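Diaminopimelate decarboxylase (Phaeodactylum tricornutum, PDB 7JPJ) probably catalyses the pyridoxal 5'-phosphate-dependent decarboxylation of diaminopimelate to lysine, working as an obligate dimer. Local coordinates at residues A96-S102 and M116-N121. Numbering follows the deposited sequence.
Sequences AENISLS and MGVKLN
Ile99-Leu101 and Lys119-Asn121 run parallel as neighbouring strands, their axes 4.7 Å apart at closest and 29° from parallel, joined by three backbone hydrogen bonds: Lys119 N to Ile99 O, Leu101 N to Lys119 O and Asn121 N to Leu101 O. Leu101 and Leu120, paired in register, send their side chains to the same face of the sheet and lie side by side; CD1 of Leu120 meets CD2 of Leu101 at 3.9 Å. With CG anti to the backbone N in both (chi1 near 170°) and closely matching second torsions, the in-register pair keeps its branched ends alongside each other. On this side Val118 divides its methyls, CG2 against CB of Ala96 (3.9 Å) and CG1 facing CB of Leu101 more loosely. The strands belong to a beta-alpha-beta unit in which helix 110-116 makes the crossover from one strand to the next, part of the parallel TIM-type barrel that forms the pyridoxal-binding domain of this decarboxylase family. Gly117, at positive phi, ends that helix in a Schellman motif, and its O receives the CA-H of Glu97. On the face carrying Ser100, the Lys119 chain runs extended as far as CE, then turns at chi4 (66°) to bring NZ within 2.8 Å of Glu97 O, a weak hydrogen bond. Further along, Asn121 ND2 makes another weak bond, to Ser102 OG at 3.4 Å, while its OD1 accepts from Arg199 NE, so both ends of the buried amide are engaged. Ser102 lies toward the cofactor site, its side chain about 8 Å from that of Lys60, the predicted pyridoxal phosphate attachment point.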
ATOM      1  N   ALA A  96       5.723 -10.784  28.008  1.00 20.88           N
ATOM      2  CA  ALA A  96       4.690 -11.531  27.298  1.00 20.85           C
ATOM      3  C   ALA A  96       3.305 -11.264  27.876  1.00 21.47           C
ATOM      4  O   ALA A  96       2.328 -11.140  27.128  1.00 21.73           O
ATOM      5  CB  ALA A  96       5.009 -13.024  27.333  1.00 21.58           C
ATOM      6  N   GLU A  97       3.200 -11.165  29.203  1.00 21.64           N
ATOM      7  CA  GLU A  97       1.904 -10.980  29.848  1.00 22.44           C
ATOM      8  C   GLU A  97       1.241  -9.662  29.468  1.00 22.58           C
ATOM      9  O   GLU A  97       0.020  -9.530  29.615  1.00 23.15           O
ATOM     10  CB  GLU A  97       2.046 -11.054  31.373  1.00 23.00           C
ATOM     11  CG  GLU A  97       3.090 -12.039  31.880  1.00 23.52           C
ATOM     12  CD  GLU A  97       4.510 -11.503  31.770  1.00 23.20           C
ATOM     13  OE1 GLU A  97       5.352 -12.178  31.132  1.00 23.70           O
ATOM     14  OE2 GLU A  97       4.776 -10.405  32.310  1.00 22.64           O
ATOM     15  N   ASN A  98       2.009  -8.683  28.994  1.00 20.69           N
ATOM     16  CA  ASN A  98       1.455  -7.403  28.577  1.00 20.96           C
ATOM     17  C   ASN A  98       0.958  -7.418  27.139  1.00 20.89           C
ATOM     18  O   ASN A  98       0.483  -6.385  26.654  1.00 21.09           O
ATOM     19  CB  ASN A  98       2.494  -6.289  28.746  1.00 20.36           C
ATOM     20  CG  ASN A  98       2.832  -6.018  30.199  1.00 20.86           C
ATOM     21  OD1 ASN A  98       2.628  -6.866  31.070  1.00 21.25           O
ATOM     22  ND2 ASN A  98       3.350  -4.825  30.469  1.00 20.66           N
ATOM     23  N   ILE A  99       1.050  -8.551  26.450  1.00 19.65           N
ATOM     24  CA  ILE A  99       0.633  -8.672  25.060  1.00 19.11           C
ATOM     25  C   ILE A  99      -0.627  -9.521  25.001  1.00 19.51           C
ATOM     26  O   ILE A  99      -0.708 -10.568  25.655  1.00 20.32           O
ATOM     27  CB  ILE A  99       1.745  -9.284  24.189  1.00 19.04           C
ATOM     28  CG1 ILE A  99       3.068  -8.550  24.413  1.00 18.86           C
ATOM     29  CG2 ILE A  99       1.350  -9.250  22.720  1.00 18.45           C
ATOM     30  CD1 ILE A  99       4.239  -9.156  23.667  1.00 18.92           C
ATOM     31  N   SER A 100      -1.610  -9.066  24.229  1.00 19.82           N
ATOM     32  CA  SER A 100      -2.777  -9.861  23.879  1.00 20.18           C
ATOM     33  C   SER A 100      -2.822 -10.015  22.364  1.00 20.17           C
ATOM     34  O   SER A 100      -2.504  -9.076  21.628  1.00 20.07           O
ATOM     35  CB  SER A 100      -4.073  -9.223  24.396  1.00 20.37           C
ATOM     36  OG  SER A 100      -4.420  -8.077  23.643  1.00 20.44           O
ATOM     37  N   LEU A 101      -3.211 -11.201  21.900  1.00 20.58           N
ATOM     38  CA  LEU A 101      -3.170 -11.544  20.480  1.00 20.60           C
ATOM     39  C   LEU A 101      -4.591 -11.673  19.939  1.00 20.93           C
ATOM     40  O   LEU A 101      -5.336 -12.576  20.337  1.00 20.97           O
ATOM     41  CB  LEU A 101      -2.385 -12.836  20.258  1.00 20.47           C
ATOM     42  CG  LEU A 101      -2.446 -13.457  18.862  1.00 20.74           C
ATOM     43  CD1 LEU A 101      -1.901 -12.499  17.811  1.00 20.40           C
ATOM     44  CD2 LEU A 101      -1.692 -14.776  18.833  1.00 20.63           C
ATOM     45  N   SER A 102      -4.956 -10.771  19.032  1.00 21.52           N
ATOM     46  CA  SER A 102      -6.211 -10.834  18.288  1.00 21.63           C
ATOM     47  C   SER A 102      -5.859 -10.773  16.808  1.00 22.18           C
ATOM     48  O   SER A 102      -5.484  -9.710  16.301  1.00 22.04           O
ATOM     49  CB  SER A 102      -7.153  -9.694  18.677  1.00 20.98           C
ATOM     50  OG  SER A 102      -7.034  -9.373  20.052  1.00 20.97           O
ATOM     51  N   MET A 116       4.566 -18.620  27.127  1.00 25.69           N
ATOM     52  CA  MET A 116       5.369 -17.545  27.693  1.00 26.24           C
ATOM     53  C   MET A 116       4.541 -16.518  28.454  1.00 25.38           C
ATOM     54  O   MET A 116       5.119 -15.687  29.163  1.00 26.18           O
ATOM     55  CB  MET A 116       6.166 -16.847  26.589  1.00 25.80           C
ATOM     56  CG  MET A 116       7.467 -17.540  26.233  1.00 29.28           C
ATOM     57  SD  MET A 116       8.247 -16.837  24.765  1.00 28.26           S
ATOM     58  CE  MET A 116       6.839 -16.673  23.671  1.00 24.61           C
ATOM     59  N   GLY A 117       3.216 -16.549  28.327  1.00 25.92           N
ATOM     60  CA  GLY A 117       2.369 -15.630  29.063  1.00 23.56           C
ATOM     61  C   GLY A 117       1.527 -14.729  28.183  1.00 21.83           C
ATOM     62  O   GLY A 117       0.890 -13.793  28.673  1.00 21.57           O
ATOM     63  N   VAL A 118       1.514 -14.997  26.883  1.00 22.75           N
ATOM     64  CA  VAL A 118       0.720 -14.208  25.948  1.00 21.39           C
ATOM     65  C   VAL A 118      -0.740 -14.620  26.068  1.00 20.91           C
ATOM     66  O   VAL A 118      -1.078 -15.804  25.946  1.00 21.10           O
ATOM     67  CB  VAL A 118       1.231 -14.387  24.511  1.00 20.87           C
ATOM     68  CG1 VAL A 118       0.267 -13.752  23.521  1.00 19.73           C
ATOM     69  CG2 VAL A 118       2.625 -13.794  24.367  1.00 21.55           C
ATOM     70  N   LYS A 119      -1.611 -13.643  26.306  1.00 21.97           N
ATOM     71  CA  LYS A 119      -3.042 -13.897  26.393  1.00 21.52           C
ATOM     72  C   LYS A 119      -3.648 -13.920  24.995  1.00 20.73           C
ATOM     73  O   LYS A 119      -3.424 -13.004  24.198  1.00 20.31           O
ATOM     74  CB  LYS A 119      -3.719 -12.829  27.251  1.00 21.84           C
ATOM     75  CG  LYS A 119      -3.090 -12.651  28.627  1.00 22.93           C
ATOM     76  CD  LYS A 119      -3.885 -11.676  29.474  1.00 23.55           C
ATOM     77  CE  LYS A 119      -3.353 -11.612  30.897  1.00 24.90           C
ATOM     78  NZ  LYS A 119      -1.982 -11.039  30.964  1.00 25.30           N
ATOM     79  N   LEU A 120      -4.413 -14.966  24.697  1.00 21.02           N
ATOM     80  CA  LEU A 120      -5.006 -15.144  23.379  1.00 20.73           C
ATOM     81  C   LEU A 120      -6.491 -14.811  23.418  1.00 20.78           C
ATOM     82  O   LEU A 120      -7.219 -15.287  24.295  1.00 21.31           O
ATOM     83  CB  LEU A 120      -4.809 -16.575  22.875  1.00 21.27           C
ATOM     84  CG  LEU A 120      -5.550 -16.890  21.572  1.00 21.22           C
ATOM     85  CD1 LEU A 120      -4.990 -16.065  20.421  1.00 20.93           C
ATOM     86  CD2 LEU A 120      -5.498 -18.374  21.249  1.00 22.04           C
ATOM     87  N   ASN A 121      -6.933 -13.994  22.466  1.00 21.03           N
ATOM     88  CA  ASN A 121      -8.351 -13.749  22.231  1.00 21.96           C
ATOM     89  C   ASN A 121      -8.756 -14.553  21.001  1.00 22.19           C
ATOM     90  O   ASN A 121      -8.361 -14.222  19.879  1.00 22.01           O
ATOM     91  CB  ASN A 121      -8.632 -12.261  22.034  1.00 22.42           C
ATOM     92  CG  ASN A 121      -8.446 -11.455  23.307  1.00 22.64           C
ATOM     93  OD1 ASN A 121      -8.517 -11.991  24.414  1.00 22.78           O
ATOM     94  ND2 ASN A 121      -8.203 -10.157  23.155  1.00 22.84           N
TER